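Local atomic coordinates of short chain dehydrogenase (Leptospira borgpetersenii serovar Hardjo-bovis, PDB entry 6UH2), a protein that binds NAD+ and, as a member of the short-chain dehydrogenase/reductase family, probably interconverts alcohol (CH-OH) and carbonyl groups, with NAD+ as the hydride acceptor. Residues B[199-204]-B[238-243]; B[123-128]-B[178-183]; B[75-80]-B[129-134]. One frame throughout, in Å; residues are numbered along the deposited sequence.

Contact 1 of 3, residues B[199-204]-B[238-243]. With NAD (nicotinamide-adenine-dinucleotide), chain D.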
loop_
_atom_site.group_PDB
_atom_site.type_symbol
_atom_site.label_atom_id
_atom_site.label_comp_id
_atom_site.label_asym_id
_atom_site.label_seq_id
_atom_site.Cartn_x
_atom_site.Cartn_y
_atom_site.Cartn_z
ATOM N N ASN B 199 9.549 -3.473 -3.681
ATOM C CA ASN B 199 8.250 -2.887 -3.997
ATOM C C ASN B 199 8.463 -1.510 -4.616
ATOM O O ASN B 199 9.590 -1.014 -4.720
ATOM C CB ASN B 199 7.341 -2.797 -2.755
ATOM C CG ASN B 199 6.997 -4.160 -2.195
ATOM O OD1 ASN B 199 6.214 -4.904 -2.788
ATOM N ND2 ASN B 199 7.580 -4.499 -1.041
ATOM N N CYS B 200 7.362 -0.906 -5.057
ATOM C CA CYS B 200 7.408 0.357 -5.775
ATOM C C CYS B 200 6.275 1.249 -5.288
ATOM O O CYS B 200 5.175 0.761 -5.009
ATOM C CB CYS B 200 7.282 0.126 -7.294
ATOM S SG CYS B 200 7.624 1.571 -8.308
ATOM N N ILE B 201 6.532 2.553 -5.201
ATOM C CA ILE B 201 5.476 3.531 -4.955
ATOM C C ILE B 201 5.377 4.433 -6.173
ATOM O O ILE B 201 6.397 4.939 -6.660
ATOM C CB ILE B 201 5.717 4.352 -3.675
ATOM C CG1 ILE B 201 5.340 3.513 -2.456
ATOM C CG2 ILE B 201 4.853 5.622 -3.673
ATOM C CD1 ILE B 201 5.508 4.238 -1.121
ATOM N N SER B 202 4.153 4.619 -6.672
ATOM C CA SER B 202 3.916 5.503 -7.811
ATOM C C SER B 202 3.103 6.707 -7.348
ATOM O O SER B 202 1.869 6.618 -7.222
ATOM C CB SER B 202 3.198 4.764 -8.943
ATOM O OG SER B 202 4.046 3.791 -9.532
ATOM N N PRO B 203 3.742 7.839 -7.077
ATOM C CA PRO B 203 2.995 9.030 -6.649
ATOM C C PRO B 203 2.174 9.616 -7.785
ATOM O O PRO B 203 2.534 9.523 -8.958
ATOM C CB PRO B 203 4.099 10.014 -6.225
ATOM C CG PRO B 203 5.334 9.171 -6.035
ATOM C CD PRO B 203 5.199 8.045 -7.030
ATOM N N GLY B 204 1.053 10.219 -7.417
ATOM C CA GLY B 204 0.406 11.181 -8.273
ATOM C C GLY B 204 1.177 12.492 -8.263
ATOM O O GLY B 204 2.222 12.637 -7.627
ATOM N N PHE B 238 6.757 4.041 4.705
ATOM C CA PHE B 238 6.988 3.324 5.958
ATOM C C PHE B 238 6.353 1.938 5.922
ATOM O O PHE B 238 6.959 0.954 6.368
ATOM C CB PHE B 238 6.433 4.124 7.146
ATOM C CG PHE B 238 7.348 5.232 7.638
ATOM C CD1 PHE B 238 8.512 5.565 6.951
ATOM C CD2 PHE B 238 7.042 5.928 8.799
ATOM C CE1 PHE B 238 9.346 6.581 7.413
ATOM C CE2 PHE B 238 7.882 6.944 9.279
ATOM C CZ PHE B 238 9.032 7.269 8.574
ATOM N N PHE B 239 5.130 1.841 5.400
ATOM C CA PHE B 239 4.473 0.539 5.297
ATOM C C PHE B 239 5.338 -0.458 4.534
ATOM O O PHE B 239 5.590 -1.576 5.008
ATOM C CB PHE B 239 3.110 0.696 4.622
ATOM C CG PHE B 239 2.430 -0.612 4.322
ATOM C CD1 PHE B 239 2.036 -1.448 5.351
ATOM C CD2 PHE B 239 2.188 -1.002 3.005
ATOM C CE1 PHE B 239 1.400 -2.661 5.084
ATOM C CE2 PHE B 239 1.548 -2.211 2.728
ATOM C CZ PHE B 239 1.157 -3.038 3.770
ATOM N N LEU B 240 5.814 -0.071 3.350
ATOM C CA LEU B 240 6.523 -1.012 2.485
ATOM C C LEU B 240 7.972 -1.246 2.907
ATOM O O LEU B 240 8.637 -2.121 2.341
ATOM C CB LEU B 240 6.494 -0.527 1.028
ATOM C CG LEU B 240 5.108 -0.496 0.352
ATOM C CD1 LEU B 240 5.154 0.174 -1.031
ATOM C CD2 LEU B 240 4.586 -1.925 0.213
ATOM N N THR B 241 8.495 -0.497 3.870
ATOM C CA THR B 241 9.859 -0.737 4.325
ATOM C C THR B 241 9.914 -1.209 5.773
ATOM O O THR B 241 10.983 -1.175 6.385
ATOM C CB THR B 241 10.726 0.512 4.143
ATOM O OG1 THR B 241 10.172 1.609 4.892
ATOM C CG2 THR B 241 10.844 0.862 2.645
ATOM N N SER B 242 8.789 -1.667 6.322
ATOM C CA SER B 242 8.701 -2.118 7.706
ATOM C C SER B 242 8.097 -3.521 7.769
ATOM O O SER B 242 7.599 -4.060 6.777
ATOM C CB SER B 242 7.846 -1.159 8.536
ATOM O OG SER B 242 6.494 -1.256 8.118
ATOM N N SER B 243 8.109 -4.101 8.971
ATOM C CA SER B 243 7.533 -5.428 9.175
ATOM C C SER B 243 6.020 -5.466 8.983
ATOM O O SER B 243 5.444 -6.559 8.966
ATOM C CB SER B 243 7.889 -5.933 10.576
ATOM O OG SER B 243 7.344 -5.065 11.552
HETATM P PA NAD D . 12.988 16.394 -7.640
HETATM O O1A NAD D . 13.331 16.909 -9.061
HETATM O O2A NAD D . 12.536 17.379 -6.560
HETATM O O5B NAD D . 14.218 15.500 -7.030
HETATM C C5B NAD D . 14.949 14.552 -7.784
HETATM C C4B NAD D . 16.265 14.454 -7.060
HETATM O O4B NAD D . 17.023 13.444 -7.825
HETATM C C3B NAD D . 17.078 15.759 -7.085
HETATM O O3B NAD D . 17.604 16.056 -5.769
HETATM C C2B NAD D . 18.245 15.416 -8.022
HETATM O O2B NAD D . 19.443 16.127 -7.679
HETATM C C1B NAD D . 18.357 13.880 -7.880
HETATM N N9A NAD D . 19.118 13.399 -9.028
HETATM C C8A NAD D . 19.053 13.826 -10.354
HETATM N N7A NAD D . 19.935 13.212 -11.095
HETATM C C5A NAD D . 20.628 12.365 -10.230
HETATM C C6A NAD D . 21.687 11.482 -10.409
HETATM N N6A NAD D . 22.266 11.284 -11.610
HETATM N N1A NAD D . 22.124 10.794 -9.342
HETATM C C2A NAD D . 21.561 10.977 -8.146
HETATM N N3A NAD D . 20.553 11.811 -7.876
HETATM C C4A NAD D . 20.118 12.483 -8.954
HETATM O O3 NAD D . 11.885 15.214 -7.752
HETATM P PN NAD D . 10.667 14.746 -6.805
HETATM O O1N NAD D . 9.338 15.409 -7.248
HETATM O O2N NAD D . 11.178 14.756 -5.361
HETATM O O5D NAD D . 10.583 13.186 -7.423
HETATM C C5D NAD D . 11.173 12.133 -6.691
HETATM C C4D NAD D . 10.749 10.838 -7.379
HETATM O O4D NAD D . 9.275 10.756 -7.521
HETATM C C3D NAD D . 11.260 10.813 -8.819
HETATM O O3D NAD D . 11.575 9.474 -9.218
HETATM C C2D NAD D . 10.054 11.267 -9.697
HETATM O O2D NAD D . 10.077 10.740 -11.014
HETATM C C1D NAD D . 8.900 10.635 -8.867
HETATM N N1N NAD D . 7.578 11.339 -9.022
HETATM C C2N NAD D . 7.450 12.670 -8.761
HETATM C C3N NAD D . 6.224 13.264 -8.919
HETATM C C7N NAD D . 6.096 14.722 -8.636
HETATM O O7N NAD D . 5.058 15.282 -8.955
HETATM N N7N NAD D . 7.125 15.357 -8.033
HETATM C C4N NAD D . 5.136 12.479 -9.338
HETATM C C5N NAD D . 5.296 11.150 -9.598
HETATM C C6N NAD D . 6.554 10.576 -9.426
HETATM O O HOH W 1 9.449 -2.395 -0.388
#

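Contact 2 of 3, residues B[123-128]-B[178-183]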
loop_
_atom_site.group_PDB
_atom_site.type_symbol
_atom_site.label_atom_id
_atom_site.label_comp_id
_atom_site.label_asym_id
_atom_site.label_seq_id
_atom_site.Cartn_x
_atom_site.Cartn_y
_atom_site.Cartn_z
ATOM N N ASN B 123 19.003 3.166 -15.600
ATOM C CA ASN B 123 20.349 2.757 -15.184
ATOM C C ASN B 123 20.566 2.980 -13.692
ATOM O O ASN B 123 21.156 2.135 -13.005
ATOM C CB ASN B 123 21.430 3.512 -15.971
ATOM C CG ASN B 123 21.494 3.089 -17.421
ATOM O OD1 ASN B 123 20.614 3.425 -18.203
ATOM N ND2 ASN B 123 22.527 2.327 -17.781
ATOM N N GLY B 124 20.124 4.123 -13.177
ATOM C CA GLY B 124 20.367 4.425 -11.778
ATOM C C GLY B 124 19.671 3.456 -10.840
ATOM O O GLY B 124 20.263 2.996 -9.862
ATOM N N THR B 125 18.403 3.140 -11.117
ATOM C CA THR B 125 17.704 2.160 -10.290
ATOM C C THR B 125 18.334 0.782 -10.447
ATOM O O THR B 125 18.505 0.054 -9.461
ATOM C CB THR B 125 16.209 2.136 -10.647
ATOM O OG1 THR B 125 15.609 3.369 -10.233
ATOM C CG2 THR B 125 15.477 1.000 -9.930
ATOM N N PHE B 126 18.715 0.423 -11.679
ATOM C CA PHE B 126 19.383 -0.852 -11.926
ATOM C C PHE B 126 20.707 -0.939 -11.177
ATOM O O PHE B 126 21.007 -1.947 -10.524
ATOM C CB PHE B 126 19.627 -1.037 -13.423
ATOM C CG PHE B 126 20.820 -1.901 -13.729
ATOM C CD1 PHE B 126 20.771 -3.270 -13.517
ATOM C CD2 PHE B 126 21.986 -1.343 -14.232
ATOM C CE1 PHE B 126 21.878 -4.068 -13.799
ATOM C CE2 PHE B 126 23.092 -2.125 -14.520
ATOM C CZ PHE B 126 23.044 -3.487 -14.301
ATOM N N LEU B 127 21.524 0.105 -11.287
ATOM C CA LEU B 127 22.877 0.072 -10.740
ATOM C C LEU B 127 22.856 0.016 -9.216
ATOM O O LEU B 127 23.562 -0.799 -8.602
ATOM C CB LEU B 127 23.647 1.296 -11.236
ATOM C CG LEU B 127 25.161 1.334 -11.102
ATOM C CD1 LEU B 127 25.781 0.282 -11.993
ATOM C CD2 LEU B 127 25.663 2.721 -11.482
ATOM N N LEU B 128 22.056 0.879 -8.586
ATOM C CA LEU B 128 21.977 0.866 -7.128
ATOM C C LEU B 128 21.362 -0.435 -6.634
ATOM O O LEU B 128 21.785 -0.973 -5.606
ATOM C CB LEU B 128 21.179 2.075 -6.615
ATOM C CG LEU B 128 21.958 3.379 -6.378
ATOM C CD1 LEU B 128 22.831 3.275 -5.130
ATOM C CD2 LEU B 128 22.826 3.730 -7.589
ATOM N N ALA B 178 7.306 2.968 -16.442
ATOM C CA ALA B 178 6.806 1.612 -16.677
ATOM C C ALA B 178 7.910 0.580 -16.501
ATOM O O ALA B 178 7.674 -0.515 -15.964
ATOM C CB ALA B 178 6.222 1.491 -18.084
ATOM N N GLY B 179 9.119 0.906 -16.967
ATOM C CA GLY B 179 10.238 -0.017 -16.827
ATOM C C GLY B 179 10.626 -0.257 -15.379
ATOM O O GLY B 179 11.026 -1.367 -15.014
ATOM N N ILE B 180 10.541 0.783 -14.542
ATOM C CA ILE B 180 10.868 0.649 -13.120
ATOM C C ILE B 180 9.808 -0.173 -12.405
ATOM O O ILE B 180 10.118 -0.998 -11.533
ATOM C CB ILE B 180 11.025 2.044 -12.479
ATOM C CG1 ILE B 180 12.336 2.693 -12.927
ATOM C CG2 ILE B 180 10.965 1.978 -10.930
ATOM C CD1 ILE B 180 12.331 4.207 -12.767
ATOM N N ILE B 181 8.538 0.064 -12.732
ATOM C CA ILE B 181 7.472 -0.749 -12.155
ATOM C C ILE B 181 7.685 -2.222 -12.492
ATOM O O ILE B 181 7.511 -3.101 -11.637
ATOM C CB ILE B 181 6.105 -0.229 -12.630
ATOM C CG1 ILE B 181 5.827 1.144 -12.001
ATOM C CG2 ILE B 181 4.995 -1.207 -12.275
ATOM C CD1 ILE B 181 4.641 1.876 -12.635
ATOM N N HIS B 182 8.090 -2.521 -13.727
ATOM C CA HIS B 182 8.235 -3.931 -14.085
ATOM C C HIS B 182 9.543 -4.496 -13.548
ATOM O O HIS B 182 9.604 -5.680 -13.201
ATOM C CB HIS B 182 8.136 -4.116 -15.607
ATOM C CG HIS B 182 7.681 -5.484 -16.010
ATOM N ND1 HIS B 182 6.546 -6.069 -15.493
ATOM C CD2 HIS B 182 8.210 -6.387 -16.873
ATOM C CE1 HIS B 182 6.397 -7.277 -16.012
ATOM N NE2 HIS B 182 7.390 -7.493 -16.858
ATOM N N PHE B 183 10.580 -3.661 -13.447
ATOM C CA PHE B 183 11.821 -4.078 -12.783
ATOM C C PHE B 183 11.566 -4.464 -11.332
ATOM O O PHE B 183 12.179 -5.401 -10.807
ATOM C CB PHE B 183 12.847 -2.945 -12.850
ATOM C CG PHE B 183 14.139 -3.252 -12.142
ATOM C CD1 PHE B 183 14.992 -4.232 -12.627
ATOM C CD2 PHE B 183 14.501 -2.563 -10.997
ATOM C CE1 PHE B 183 16.190 -4.534 -11.969
ATOM C CE2 PHE B 183 15.700 -2.843 -10.346
ATOM C CZ PHE B 183 16.546 -3.822 -10.831
#

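Contact 3 of 3, residues B[75-80]-B[129-134]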
loop_
_atom_site.group_PDB
_atom_site.type_symbol
_atom_site.label_atom_id
_atom_site.label_comp_id
_atom_site.label_asym_id
_atom_site.label_seq_id
_atom_site.Cartn_x
_atom_site.Cartn_y
_atom_site.Cartn_z
ATOM N N LYS B 75 31.635 3.862 -11.678
ATOM C CA LYS B 75 32.862 3.962 -10.892
ATOM C C LYS B 75 32.606 4.678 -9.568
ATOM O O LYS B 75 33.094 4.244 -8.512
ATOM C CB LYS B 75 33.956 4.674 -11.694
ATOM C CG LYS B 75 35.344 4.580 -11.055
ATOM C CD LYS B 75 36.346 5.485 -11.756
ATOM C CE LYS B 75 37.681 5.541 -11.002
ATOM N NZ LYS B 75 37.507 6.012 -9.593
ATOM N N GLU B 76 31.835 5.771 -9.608
ATOM C CA GLU B 76 31.460 6.492 -8.393
ATOM C C GLU B 76 30.699 5.596 -7.426
ATOM O O GLU B 76 30.998 5.558 -6.227
ATOM C CB GLU B 76 30.591 7.700 -8.739
ATOM C CG GLU B 76 31.327 8.947 -9.165
ATOM C CD GLU B 76 30.374 10.121 -9.322
ATOM O OE1 GLU B 76 30.387 10.781 -10.388
ATOM O OE2 GLU B 76 29.591 10.368 -8.382
ATOM N N ILE B 77 29.681 4.896 -7.924
ATOM C CA ILE B 77 28.859 4.062 -7.056
ATOM C C ILE B 77 29.684 2.917 -6.481
ATOM O O ILE B 77 29.574 2.585 -5.293
ATOM C CB ILE B 77 27.634 3.548 -7.828
ATOM C CG1 ILE B 77 26.722 4.718 -8.237
ATOM C CG2 ILE B 77 26.903 2.465 -7.028
ATOM C CD1 ILE B 77 26.367 5.680 -7.106
ATOM N N LYS B 78 30.522 2.298 -7.313
ATOM C CA LYS B 78 31.368 1.208 -6.850
ATOM C C LYS B 78 32.227 1.642 -5.672
ATOM O O LYS B 78 32.297 0.952 -4.648
ATOM C CB LYS B 78 32.251 0.715 -7.995
ATOM C CG LYS B 78 33.259 -0.333 -7.562
ATOM C CD LYS B 78 34.104 -0.816 -8.748
ATOM C CE LYS B 78 35.109 -1.881 -8.319
ATOM N NZ LYS B 78 34.847 -3.203 -8.970
ATOM N N GLU B 79 32.886 2.794 -5.799
ATOM C CA GLU B 79 33.756 3.264 -4.729
ATOM C C GLU B 79 32.954 3.612 -3.477
ATOM O O GLU B 79 33.404 3.362 -2.352
ATOM C CB GLU B 79 34.566 4.465 -5.210
ATOM N N ILE B 80 31.758 4.175 -3.648
ATOM C CA ILE B 80 30.907 4.462 -2.494
ATOM C C ILE B 80 30.526 3.173 -1.776
ATOM O O ILE B 80 30.575 3.095 -0.542
ATOM C CB ILE B 80 29.664 5.257 -2.934
ATOM C CG1 ILE B 80 30.051 6.701 -3.231
ATOM C CG2 ILE B 80 28.577 5.223 -1.860
ATOM C CD1 ILE B 80 28.942 7.462 -3.905
ATOM N N SER B 129 20.364 -0.955 -7.353
ATOM C CA SER B 129 19.787 -2.242 -6.967
ATOM C C SER B 129 20.812 -3.356 -7.109
ATOM O O SER B 129 20.863 -4.273 -6.280
ATOM C CB SER B 129 18.544 -2.546 -7.804
ATOM O OG SER B 129 17.516 -1.600 -7.539
ATOM N N GLN B 130 21.674 -3.267 -8.123
ATOM C CA GLN B 130 22.633 -4.341 -8.376
ATOM C C GLN B 130 23.735 -4.366 -7.317
ATOM O O GLN B 130 24.081 -5.435 -6.794
ATOM C CB GLN B 130 23.235 -4.197 -9.777
ATOM C CG GLN B 130 24.232 -5.319 -10.116
ATOM C CD GLN B 130 24.984 -5.079 -11.411
ATOM O OE1 GLN B 130 25.683 -4.078 -11.558
ATOM N NE2 GLN B 130 24.828 -5.991 -12.367
ATOM N N TYR B 131 24.311 -3.203 -6.993
ATOM C CA TYR B 131 25.322 -3.168 -5.943
ATOM C C TYR B 131 24.732 -3.553 -4.596
ATOM O O TYR B 131 25.377 -4.243 -3.802
ATOM C CB TYR B 131 25.978 -1.784 -5.871
ATOM C CG TYR B 131 27.103 -1.703 -6.862
ATOM C CD1 TYR B 131 28.388 -2.122 -6.529
ATOM C CD2 TYR B 131 26.865 -1.279 -8.155
ATOM C CE1 TYR B 131 29.412 -2.093 -7.465
ATOM C CE2 TYR B 131 27.874 -1.248 -9.090
ATOM C CZ TYR B 131 29.143 -1.652 -8.749
ATOM O OH TYR B 131 30.130 -1.611 -9.719
ATOM N N THR B 132 23.499 -3.128 -4.327
ATOM C CA THR B 132 22.873 -3.432 -3.044
ATOM C C THR B 132 22.520 -4.914 -2.938
ATOM O O THR B 132 22.783 -5.550 -1.910
ATOM C CB THR B 132 21.634 -2.547 -2.867
ATOM O OG1 THR B 132 22.045 -1.175 -2.879
ATOM C CG2 THR B 132 20.976 -2.829 -1.562
ATOM N N PHE B 133 21.946 -5.483 -4.005
ATOM C CA PHE B 133 21.657 -6.917 -4.037
ATOM C C PHE B 133 22.913 -7.753 -3.809
ATOM O O PHE B 133 22.914 -8.677 -2.988
ATOM C CB PHE B 133 21.010 -7.299 -5.369
ATOM C CG PHE B 133 20.785 -8.777 -5.527
ATOM C CD1 PHE B 133 19.719 -9.400 -4.890
ATOM C CD2 PHE B 133 21.647 -9.548 -6.296
ATOM C CE1 PHE B 133 19.512 -10.764 -5.031
ATOM C CE2 PHE B 133 21.437 -10.908 -6.447
ATOM C CZ PHE B 133 20.368 -11.515 -5.813
ATOM N N ARG B 134 23.989 -7.454 -4.543
ATOM C CA ARG B 134 25.218 -8.229 -4.397
ATOM C C ARG B 134 25.762 -8.157 -2.972
ATOM O O ARG B 134 26.208 -9.170 -2.418
ATOM C CB ARG B 134 26.259 -7.743 -5.409
ATOM C CG ARG B 134 25.938 -8.136 -6.854
ATOM C CD ARG B 134 26.963 -7.595 -7.861
ATOM N NE ARG B 134 28.328 -7.947 -7.495
ATOM C CZ ARG B 134 28.968 -9.033 -7.919
ATOM N NH1 ARG B 134 28.370 -9.888 -8.739
ATOM N NH2 ARG B 134 30.212 -9.261 -7.522
HETATM O O HOH W 2 31.657 -3.475 -9.385
#

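Contact 1 of 3, residues B[199-204]-B[238-243]
The carboxamide of Asn199 presents one face to Leu240: CD2 of the leucine stands almost straight above the amide carbon CG, at 4.1 Å, while OD1 bonds outside the pair and ND2 does so in part. Asn199 OD1 accepts from Gln251 N, and ND2 serves both Val248 O and a water. That water, 2.9 Å from Asn199 ND2, donates to Leu240 O and forms a polar bridge between Asn199 and Leu240. Farther along strand 197-203, the nicotinamide ring of NAD has Pro203 lying above its plane, displaced to the C5N-C6N side, with Pro203 CD 3.7 Å from C6N. Pro203 O comes within 3.3 Å of C5N and Gly204 O within 3.4 Å of C4N. The other methyl of Leu240 does the closest packing: CD1 meets Ile201 CG1 at 3.6 Å and lies 4.0 Å from Cys200 O. With CG opposite the carbonyl carbon (chi1 -66°), the leucine spreads its two methyls over Asn199 and Ile201, between Leu146 and Leu253 of the flanking strands. Cys200 faces helix 171-191 instead, and Phe239 stacks on Phe239 of the second subunit. The chemistry is therefore divided: direct contact across the segments is apolar, and the buried amide, gripped by Gln251, Val248 and water, has its rotation fixed and presents its flat side, together with CB, to the leucine.

Contact 2 of 3, residues B[123-128]-B[178-183]
Thr125 and Phe183 make the tight part of this helix pair: the methyl CG2 of Thr125 approaches the phenylalanine ring obliquely, 3.8 Å from CD2 and 3.9 Å from CE2. Phe183 reaches it because its CG lies opposite the backbone N (chi1 177°), which sends the ring across to helix 111-139. Thr125 keeps its hydroxyl turned back to its own helix, bonded to Asn121 O, and OG1 lies 4.2 Å from Ile180 CD1. Thr125, Ile180 and Phe183 all touch Asn147 of strand 144-148, on the sheet side of the contact. These are neighbouring helices on one side of the Rossmann-type sheet of a short-chain dehydrogenase, running nearly parallel at 22°; helix 171-191 also carries Tyr173 and Lys177, the Tyr-x-x-x-Lys pair of the family, both bound to NAD. The segment axes come no nearer than 10.8 Å, and away from the sheet the packing thins. There the far end of the Phe183 ring, CZ, comes only to 4.3 Å from Phe126 CA, while the exposed Phe126 side chain gets no closer than 4.9 Å to segment 178-183.

Contact 3 of 3, residues B[75-80]-B[129-134]
Helix 74-86, the crossover between strands 64-68 and 93-96 of the Rossmann-type sheet, packs on helix 111-139, with Tyr131 carrying the contact between these segments. Tyr131 reaches over from the longer helix and brings its ring obliquely up to Ile77 and Lys78. Near the root of the ring, Tyr131 CD2 touches the methyl CG2 of Ile77 at 3.9 Å. Farther out, Tyr131 CE1 lies 3.9 Å from Lys78 CA, and the hydroxyl OH is 3.6 Å from Lys78 CB. The ring is thus held at both ends by aliphatic carbon, with its plane nearly perpendicular to the plane of CA, CB and CG (chi2 -87°). The hydroxyl itself bonds to Arg74 NH1, and Gln130 OE1 takes NH2 of the same arginine, tying the helix start to its neighbour. A water lies 3.2 Å from Lys78 NZ, but its 2.4 Å separation from Tyr131 OH is doubtfully short. The other branch of Ile77 is directed inward to Leu127 and Leu128, and the residue sits about 4 Å, side chain to side chain, from Ile71, which binds NAD. Helices side by side in one layer over a parallel sheet are typical of the dinucleotide-binding Rossmann fold.

How the contacts relate
Contacts 2 and 3 share helix 111-139, their centres about 14 Å apart: in contact 2 its residues 123-128 meet helix 171-191, in contact 3 its residues 129-134 meet helix 74-86, making a row of three helices over the parallel sheet. They touch where Phe183 CE2 lies 3.6 Å from Ser129 OG. Along the chain their segments alternate. Contact 1 follows later in sequence, with its centre about 15 Å from contact 2 and about 22 Å from contact 3. It uses strand 197-203, next after helix 171-191; Cys200 and Ser202 pack on that helix, whereas the end of helix 231-240 packs from the other side of the sheet. Together they sample both helical layers and the sheet, with NAD meeting the end of strand 197-203.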